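PDB 2FI1: hydrolase, haloacid dehalogenase-like family from Streptococcus pneumoniae, which is probably a hydrolase of the haloacid dehalogenase superfamily, many of whose members remove phosphate from small molecules, its own substrate being unknown. Local coordinates for residues S88-D93 with T179-L184; R100-S105 with L144-K149; A167-A170 with D174-L177. One frame throughout, in Å; residues are numbered along the deposited sequence.

Contact 1: S88-D93 with T179-L184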
loop_
_atom_site.group_PDB
_atom_site.type_symbol
_atom_site.label_atom_id
_atom_site.label_comp_id
_atom_site.label_asym_id
_atom_site.label_seq_id
_atom_site.Cartn_x
_atom_site.Cartn_y
_atom_site.Cartn_z
ATOM N N SER A 88 6.037 8.965 6.867
ATOM C CA SER A 88 7.205 9.736 6.433
ATOM C C SER A 88 8.276 9.813 7.529
ATOM O O SER A 88 9.473 9.712 7.237
ATOM C CB SER A 88 6.790 11.113 5.911
ATOM O OG SER A 88 6.206 11.898 6.907
ATOM N N ASP A 89 7.853 9.912 8.788
ATOM C CA ASP A 89 8.807 9.915 9.901
ATOM C C ASP A 89 9.558 8.589 10.034
ATOM O O ASP A 89 10.723 8.559 10.396
ATOM C CB ASP A 89 8.115 10.201 11.233
ATOM C CG ASP A 89 7.727 11.655 11.415
ATOM O OD1 ASP A 89 8.382 12.553 10.837
ATOM O OD2 ASP A 89 6.777 11.904 12.196
ATOM N N LEU A 90 8.876 7.467 9.782
ATOM C CA LEU A 90 9.543 6.175 9.863
ATOM C C LEU A 90 10.549 6.016 8.732
ATOM O O LEU A 90 11.666 5.558 8.950
ATOM C CB LEU A 90 8.537 5.013 9.885
ATOM C CG LEU A 90 9.168 3.618 9.911
ATOM C CD1 LEU A 90 10.107 3.458 11.095
ATOM C CD2 LEU A 90 8.103 2.533 9.944
ATOM N N LEU A 91 10.146 6.390 7.520
ATOM C CA LEU A 91 11.073 6.344 6.401
ATOM C C LEU A 91 12.334 7.171 6.711
ATOM O O LEU A 91 13.458 6.743 6.454
ATOM C CB LEU A 91 10.399 6.823 5.116
ATOM C CG LEU A 91 9.233 5.962 4.630
ATOM C CD1 LEU A 91 8.600 6.603 3.403
ATOM C CD2 LEU A 91 9.641 4.530 4.311
ATOM N N GLU A 92 12.130 8.342 7.309
ATOM C CA GLU A 92 13.262 9.209 7.652
ATOM C C GLU A 92 14.165 8.610 8.725
ATOM O O GLU A 92 15.388 8.631 8.591
ATOM C CB GLU A 92 12.768 10.579 8.091
ATOM C CG GLU A 92 13.877 11.616 8.303
ATOM C CD GLU A 92 14.742 11.857 7.071
ATOM O OE1 GLU A 92 14.315 11.573 5.928
ATOM O OE2 GLU A 92 15.885 12.332 7.243
ATOM N N ASP A 93 13.570 8.047 9.780
ATOM C CA ASP A 93 14.382 7.458 10.830
ATOM C C ASP A 93 15.252 6.332 10.276
ATOM O O ASP A 93 16.399 6.168 10.658
ATOM C CB ASP A 93 13.514 6.934 11.980
ATOM C CG ASP A 93 12.931 8.031 12.844
ATOM O OD1 ASP A 93 13.498 9.148 12.888
ATOM O OD2 ASP A 93 11.905 7.788 13.509
ATOM N N THR A 179 0.574 -4.240 10.220
ATOM C CA THR A 179 -0.712 -3.859 10.790
ATOM C C THR A 179 -0.771 -2.375 11.159
ATOM O O THR A 179 -1.805 -1.741 10.998
ATOM C CB THR A 179 -1.076 -4.725 11.999
ATOM O OG1 THR A 179 -0.012 -4.702 12.957
ATOM C CG2 THR A 179 -1.320 -6.169 11.568
ATOM N N SER A 180 0.329 -1.815 11.661
ATOM C CA SER A 180 0.408 -0.376 11.937
ATOM C C SER A 180 1.845 0.105 11.967
ATOM O O SER A 180 2.768 -0.665 12.196
ATOM C CB SER A 180 -0.260 -0.010 13.265
ATOM O OG SER A 180 0.460 -0.508 14.377
ATOM N N ILE A 181 2.029 1.398 11.755
ATOM C CA ILE A 181 3.353 1.979 11.840
ATOM C C ILE A 181 3.920 1.871 13.262
ATOM O O ILE A 181 5.088 1.536 13.435
ATOM C CB ILE A 181 3.326 3.455 11.352
ATOM C CG1 ILE A 181 3.050 3.516 9.833
ATOM C CG2 ILE A 181 4.629 4.166 11.691
ATOM C CD1 ILE A 181 4.172 3.023 8.961
ATOM N N VAL A 182 3.092 2.128 14.267
ATOM C CA VAL A 182 3.529 2.013 15.658
ATOM C C VAL A 182 4.055 0.603 15.944
ATOM O O VAL A 182 5.093 0.435 16.580
ATOM C CB VAL A 182 2.392 2.391 16.669
ATOM C CG1 VAL A 182 2.722 1.938 18.098
ATOM C CG2 VAL A 182 2.120 3.894 16.638
ATOM N N ASN A 183 3.349 -0.416 15.461
ATOM C CA ASN A 183 3.788 -1.776 15.722
ATOM C C ASN A 183 5.082 -2.134 15.004
ATOM O O ASN A 183 5.918 -2.855 15.548
ATOM C CB ASN A 183 2.712 -2.785 15.360
ATOM C CG ASN A 183 3.041 -4.158 15.867
ATOM O OD1 ASN A 183 3.257 -4.353 17.069
ATOM N ND2 ASN A 183 3.115 -5.120 14.958
ATOM N N LEU A 184 5.248 -1.648 13.774
ATOM C CA LEU A 184 6.492 -1.865 13.055
ATOM C C LEU A 184 7.652 -1.181 13.782
ATOM O O LEU A 184 8.719 -1.763 13.933
ATOM C CB LEU A 184 6.369 -1.366 11.618
ATOM C CG LEU A 184 7.621 -1.506 10.741
ATOM C CD1 LEU A 184 8.171 -2.901 10.761
ATOM C CD2 LEU A 184 7.280 -1.084 9.326
#

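Contact 2: R100-S105 with L144-K149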
loop_
_atom_site.group_PDB
_atom_site.type_symbol
_atom_site.label_atom_id
_atom_site.label_comp_id
_atom_site.label_asym_id
_atom_site.label_seq_id
_atom_site.Cartn_x
_atom_site.Cartn_y
_atom_site.Cartn_z
ATOM N N ARG A 100 18.163 1.679 3.210
ATOM C CA ARG A 100 17.637 1.912 1.869
ATOM C C ARG A 100 16.219 1.381 1.797
ATOM O O ARG A 100 15.887 0.378 2.439
ATOM C CB ARG A 100 18.460 1.214 0.781
ATOM C CG ARG A 100 19.904 1.683 0.697
ATOM C CD ARG A 100 20.641 1.019 -0.435
ATOM N NE ARG A 100 20.767 -0.419 -0.235
ATOM C CZ ARG A 100 21.424 -1.234 -1.059
ATOM N NH1 ARG A 100 22.023 -0.762 -2.140
ATOM N NH2 ARG A 100 21.480 -2.527 -0.792
ATOM N N HIS A 101 15.406 2.056 0.985
ATOM C CA HIS A 101 14.020 1.717 0.763
ATOM C C HIS A 101 13.815 1.353 -0.690
ATOM O O HIS A 101 14.321 2.019 -1.582
ATOM C CB HIS A 101 13.110 2.901 1.074
ATOM C CG HIS A 101 13.239 3.429 2.462
ATOM N ND1 HIS A 101 12.755 2.759 3.565
ATOM C CD2 HIS A 101 13.789 4.578 2.923
ATOM C CE1 HIS A 101 13.009 3.470 4.650
ATOM N NE2 HIS A 101 13.631 4.577 4.288
ATOM N N PHE A 102 13.031 0.306 -0.905
ATOM C CA PHE A 102 12.609 -0.130 -2.229
ATOM C C PHE A 102 11.109 -0.304 -2.193
ATOM O O PHE A 102 10.521 -0.483 -1.128
ATOM C CB PHE A 102 13.286 -1.446 -2.617
ATOM C CG PHE A 102 14.775 -1.372 -2.563
ATOM C CD1 PHE A 102 15.504 -0.984 -3.668
ATOM C CD2 PHE A 102 15.451 -1.646 -1.386
ATOM C CE1 PHE A 102 16.884 -0.900 -3.599
ATOM C CE2 PHE A 102 16.821 -1.553 -1.323
ATOM C CZ PHE A 102 17.531 -1.183 -2.418
ATOM N N LEU A 103 10.475 -0.259 -3.358
ATOM C CA LEU A 103 9.029 -0.467 -3.435
ATOM C C LEU A 103 8.733 -1.441 -4.552
ATOM O O LEU A 103 9.295 -1.302 -5.640
ATOM C CB LEU A 103 8.301 0.853 -3.690
ATOM C CG LEU A 103 6.773 0.912 -3.621
ATOM C CD1 LEU A 103 6.279 0.721 -2.237
ATOM C CD2 LEU A 103 6.316 2.267 -4.127
ATOM N N VAL A 104 7.885 -2.434 -4.277
ATOM C CA VAL A 104 7.406 -3.350 -5.315
ATOM C C VAL A 104 5.896 -3.231 -5.401
ATOM O O VAL A 104 5.194 -3.405 -4.401
ATOM C CB VAL A 104 7.816 -4.802 -5.040
ATOM C CG1 VAL A 104 7.173 -5.752 -6.057
ATOM C CG2 VAL A 104 9.318 -4.940 -5.095
ATOM N N SER A 105 5.417 -2.936 -6.607
ATOM C CA SER A 105 3.990 -2.827 -6.873
ATOM C C SER A 105 3.654 -3.573 -8.154
ATOM O O SER A 105 4.452 -3.636 -9.081
ATOM C CB SER A 105 3.595 -1.364 -7.035
ATOM O OG SER A 105 2.200 -1.226 -7.319
ATOM N N LEU A 144 13.821 -11.088 -5.826
ATOM C CA LEU A 144 15.134 -11.656 -6.163
ATOM C C LEU A 144 15.922 -10.720 -7.077
ATOM O O LEU A 144 17.144 -10.612 -6.970
ATOM C CB LEU A 144 14.984 -13.032 -6.818
ATOM C CG LEU A 144 14.541 -14.144 -5.861
ATOM C CD1 LEU A 144 14.112 -15.390 -6.616
ATOM C CD2 LEU A 144 15.638 -14.483 -4.847
ATOM N N TYR A 145 15.228 -10.042 -7.982
ATOM C CA TYR A 145 15.856 -9.030 -8.831
ATOM C C TYR A 145 16.485 -7.934 -7.968
ATOM O O TYR A 145 17.624 -7.529 -8.194
ATOM C CB TYR A 145 14.836 -8.431 -9.813
ATOM C CG TYR A 145 15.137 -7.035 -10.306
ATOM C CD1 TYR A 145 16.053 -6.808 -11.320
ATOM C CD2 TYR A 145 14.460 -5.929 -9.785
ATOM C CE1 TYR A 145 16.311 -5.527 -11.787
ATOM C CE2 TYR A 145 14.706 -4.650 -10.234
ATOM C CZ TYR A 145 15.633 -4.443 -11.248
ATOM O OH TYR A 145 15.899 -3.184 -11.723
ATOM N N LEU A 146 15.734 -7.433 -6.990
ATOM C CA LEU A 146 16.259 -6.397 -6.104
ATOM C C LEU A 146 17.415 -6.913 -5.253
ATOM O O LEU A 146 18.413 -6.219 -5.062
ATOM C CB LEU A 146 15.158 -5.839 -5.200
ATOM C CG LEU A 146 14.098 -4.966 -5.878
ATOM C CD1 LEU A 146 13.010 -4.614 -4.869
ATOM C CD2 LEU A 146 14.708 -3.721 -6.505
ATOM N N ARG A 147 17.260 -8.121 -4.737
ATOM C CA ARG A 147 18.306 -8.730 -3.912
ATOM C C ARG A 147 19.620 -8.853 -4.680
ATOM O O ARG A 147 20.692 -8.563 -4.132
ATOM C CB ARG A 147 17.854 -10.097 -3.405
ATOM C CG ARG A 147 18.884 -10.822 -2.563
ATOM C CD ARG A 147 18.613 -12.301 -2.569
ATOM N NE ARG A 147 18.038 -12.715 -1.303
ATOM C CZ ARG A 147 18.735 -13.175 -0.267
ATOM N NH1 ARG A 147 20.064 -13.286 -0.309
ATOM N NH2 ARG A 147 18.091 -13.520 0.835
ATOM N N GLU A 148 19.543 -9.278 -5.938
ATOM C CA GLU A 148 20.732 -9.413 -6.783
ATOM C C GLU A 148 21.298 -8.053 -7.182
ATOM O O GLU A 148 22.494 -7.780 -7.035
ATOM C CB GLU A 148 20.396 -10.245 -8.033
ATOM C CG GLU A 148 21.566 -10.456 -9.005
ATOM C CD GLU A 148 21.189 -11.272 -10.237
ATOM O OE1 GLU A 148 20.403 -12.240 -10.113
ATOM O OE2 GLU A 148 21.697 -10.948 -11.336
ATOM N N LYS A 149 20.438 -7.170 -7.672
ATOM C CA LYS A 149 20.897 -5.891 -8.198
ATOM C C LYS A 149 21.513 -5.025 -7.110
ATOM O O LYS A 149 22.526 -4.349 -7.347
ATOM C CB LYS A 149 19.737 -5.144 -8.867
ATOM C CG LYS A 149 20.112 -3.780 -9.426
ATOM C CD LYS A 149 18.998 -3.191 -10.283
ATOM C CE LYS A 149 19.387 -1.826 -10.809
ATOM N NZ LYS A 149 18.271 -1.216 -11.603
#

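Contact 3: A167-A170 with D174-L177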
loop_
_atom_site.group_PDB
_atom_site.type_symbol
_atom_site.label_atom_id
_atom_site.label_comp_id
_atom_site.label_asym_id
_atom_site.label_seq_id
_atom_site.Cartn_x
_atom_site.Cartn_y
_atom_site.Cartn_z
ATOM N N ALA A 167 6.160 -13.953 -0.926
ATOM C CA ALA A 167 7.209 -13.515 -1.846
ATOM C C ALA A 167 8.515 -13.277 -1.113
ATOM O O ALA A 167 9.587 -13.700 -1.562
ATOM C CB ALA A 167 6.796 -12.261 -2.609
ATOM N N GLY A 168 8.434 -12.590 0.021
ATOM C CA GLY A 168 9.636 -12.305 0.805
ATOM C C GLY A 168 10.324 -13.582 1.254
ATOM O O GLY A 168 11.543 -13.722 1.110
ATOM N N GLN A 169 9.554 -14.512 1.811
ATOM C CA GLN A 169 10.107 -15.793 2.282
ATOM C C GLN A 169 10.785 -16.529 1.131
ATOM O O GLN A 169 11.897 -17.050 1.279
ATOM C CB GLN A 169 9.006 -16.694 2.861
ATOM C CG GLN A 169 8.462 -16.294 4.209
ATOM C CD GLN A 169 7.338 -17.225 4.703
ATOM O OE1 GLN A 169 6.352 -17.490 3.995
ATOM N NE2 GLN A 169 7.479 -17.701 5.923
ATOM N N ALA A 170 10.120 -16.578 -0.019
ATOM C CA ALA A 170 10.652 -17.304 -1.182
ATOM C C ALA A 170 11.909 -16.648 -1.753
ATOM O O ALA A 170 12.686 -17.285 -2.477
ATOM C CB ALA A 170 9.591 -17.423 -2.248
ATOM N N ASP A 174 13.694 -11.805 5.463
ATOM C CA ASP A 174 12.776 -11.698 6.582
ATOM C C ASP A 174 11.563 -10.876 6.164
ATOM O O ASP A 174 11.632 -10.068 5.230
ATOM C CB ASP A 174 13.452 -11.055 7.791
ATOM C CG ASP A 174 14.405 -12.001 8.510
ATOM O OD1 ASP A 174 14.595 -13.156 8.064
ATOM O OD2 ASP A 174 14.959 -11.566 9.539
ATOM N N THR A 175 10.460 -11.091 6.867
ATOM C CA THR A 175 9.204 -10.435 6.540
ATOM C C THR A 175 8.524 -9.814 7.760
ATOM O O THR A 175 8.772 -10.214 8.903
ATOM C CB THR A 175 8.225 -11.413 5.859
ATOM O OG1 THR A 175 7.851 -12.444 6.777
ATOM C CG2 THR A 175 8.840 -12.028 4.619
ATOM N N HIS A 176 7.654 -8.846 7.494
ATOM C CA HIS A 176 6.798 -8.268 8.504
ATOM C C HIS A 176 5.408 -8.091 7.920
ATOM O O HIS A 176 5.236 -7.442 6.901
ATOM C CB HIS A 176 7.336 -6.913 8.969
ATOM C CG HIS A 176 6.482 -6.260 10.008
ATOM N ND1 HIS A 176 6.543 -6.610 11.339
ATOM C CD2 HIS A 176 5.513 -5.318 9.910
ATOM C CE1 HIS A 176 5.663 -5.894 12.018
ATOM N NE2 HIS A 176 5.023 -5.104 11.175
ATOM N N LEU A 177 4.420 -8.703 8.568
ATOM C CA LEU A 177 3.032 -8.560 8.185
ATOM C C LEU A 177 2.502 -7.281 8.810
ATOM O O LEU A 177 2.223 -7.217 10.011
ATOM C CB LEU A 177 2.235 -9.778 8.656
ATOM C CG LEU A 177 0.750 -9.818 8.307
ATOM C CD1 LEU A 177 0.556 -9.906 6.826
ATOM C CD2 LEU A 177 0.112 -11.013 9.020
#

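Contact 1: S88-D93 with T179-L184
The helical turn that brings I181 and L184 against L90 is started by S180, whose OG accepts from N183 N at 3.1 Å with an N-H...O angle of 155°. S180 thus holds the N-cap position. Its side chain takes up an amide of the first turn, just where I181 begins the helix.

Across the contact everything is aliphatic, and L90 is the central residue. Its CG stands anti to the backbone N (chi1 178°), which carries CD2 toward helix 181-188, where it meets both partners. L90 CD2 lies 3.8 Å from L184 CD2 and 4.1 Å from I181 CD1. The side chains of L90 and L184 cross at about a right angle and meet chiefly through their CD2 methyls. I181 reaches the same methyl of L90 with the far end of its longer branch. The backbones come nearest at L90 and I181, whose CA atoms are 7.7 Å apart.

All three residues are buried, and both leucines also rest on W11 of strand 8-11. A salt bridge from D93, which is partly exposed, to R185 also joins the two helices.

Neighbouring helices 87-96 and 181-188, meeting through leucine and isoleucine above a central strand, form part of one helical layer of the Rossmann-like alpha/beta/alpha fold of haloacid dehalogenase hydrolases.

Contact 2: R100-S105 with L144-K149
Both methyls of L146 meet F102, and CD1 also reaches V104. L146 CD1 lies 3.7 Å from V104 CG2 and 3.9 Å from F102 CB, two residues that project from the same side of strand 100-104. L146 CD2 is 4.0 Å from F102 CD1, oblique to the ring. The L146 side chain runs opposite in direction to both F102 and V104 and slides past them, and L146 CD1 bridges the two. With CG of L146 anti to its carbonyl carbon (chi1 -71°), the branch leans toward the strand, and all three touching residues are buried.

In the next shell R100 and Y150 pack against the phenylalanine. The guanidinium of R100 lies against its far end, with F102 CZ 4.0 Å above the guanidinium plane and offset toward the rim. That guanidinium is itself held by D8, through a salt bridge to NE, and by the carbonyl of Y150, which accepts from NH2. The Y150 ring also meets F102, their planes inclined at about 50°.

On the helix, K149 NZ donates to Y145 OH at 3.1 Å. Both groups also bind the carboxylate of E126 in the adjacent strand 124-128, an arrangement that would help to balance the lysine charge and ties the helix to a second strand of the sheet.

A helix lying on an inner parallel strand through a leucine that touches alternate strand residues is the layer packing of a Rossmann-like alpha/beta/alpha domain, here that of a haloacid dehalogenase-like hydrolase.

Contact 3: A167-A170 with D174-L177
The peptide group joining G168 to Q169 offers one of its faces to the methyl of T175. This methyl stands over the peptide plane, displaced toward the side where G168 CA and Q169 N lie. T175 CG2 is 3.9 Å from G168 CA and 3.8 Å from Q169 N. At the border of this patch Q169 contributes its aliphatic stem, with Q169 CG 4.3 Å from T175 CG2.

The torsion of T175 explains which branch makes the contact. Its CG2 is anti to the carbonyl carbon and points at the helix, while OG1 sits between the backbone N and the carbonyl carbon (chi1 65°). Because G168 has no side chain, the methyl can settle directly on the helix backbone, and the two backbones approach to 6.0 Å between the CA atoms of G168 and T175. Interaction here is by van der Waals contact, with no hydrogen bond between the segments.

T175 also touches I165, one turn back along the helix. The strand is fixed at its edge of the sheet by backbone bonds from D174 to V157 and from H176 to V157 and G159, and D174 OD2 bonds to Y6 OH.

After helix 162-170 the chain turns back, so that strand 174-177 packs against the helix, completing the beta-alpha-beta crossover from strand 155-159, which leads into the calcium ligand D160, in the Rossmann-like fold.

Overall arrangement
Contacts 1 and 2 are buried and aliphatic or aromatic in character, whereas contact 3, at the outermost strand 174-177, is partly open and rests a single methyl on helix backbone. Contact 1 joins helix to helix; the other two join helix to strand. L91 O of contact 1 and H101 NE2 of contact 2 are 3.1 Å apart, probably hydrogen-bonded, linking helix 87-96 to the strand that follows it. H176 joins contact 3 to contact 1 by packing instead, H176 CD2 lying 3.7 Å from L184 CD1. Contacts 2 and 3 do not touch, but their strands belong to the same parallel sheet. Along the chain both are nested within the loop closed by contact 1.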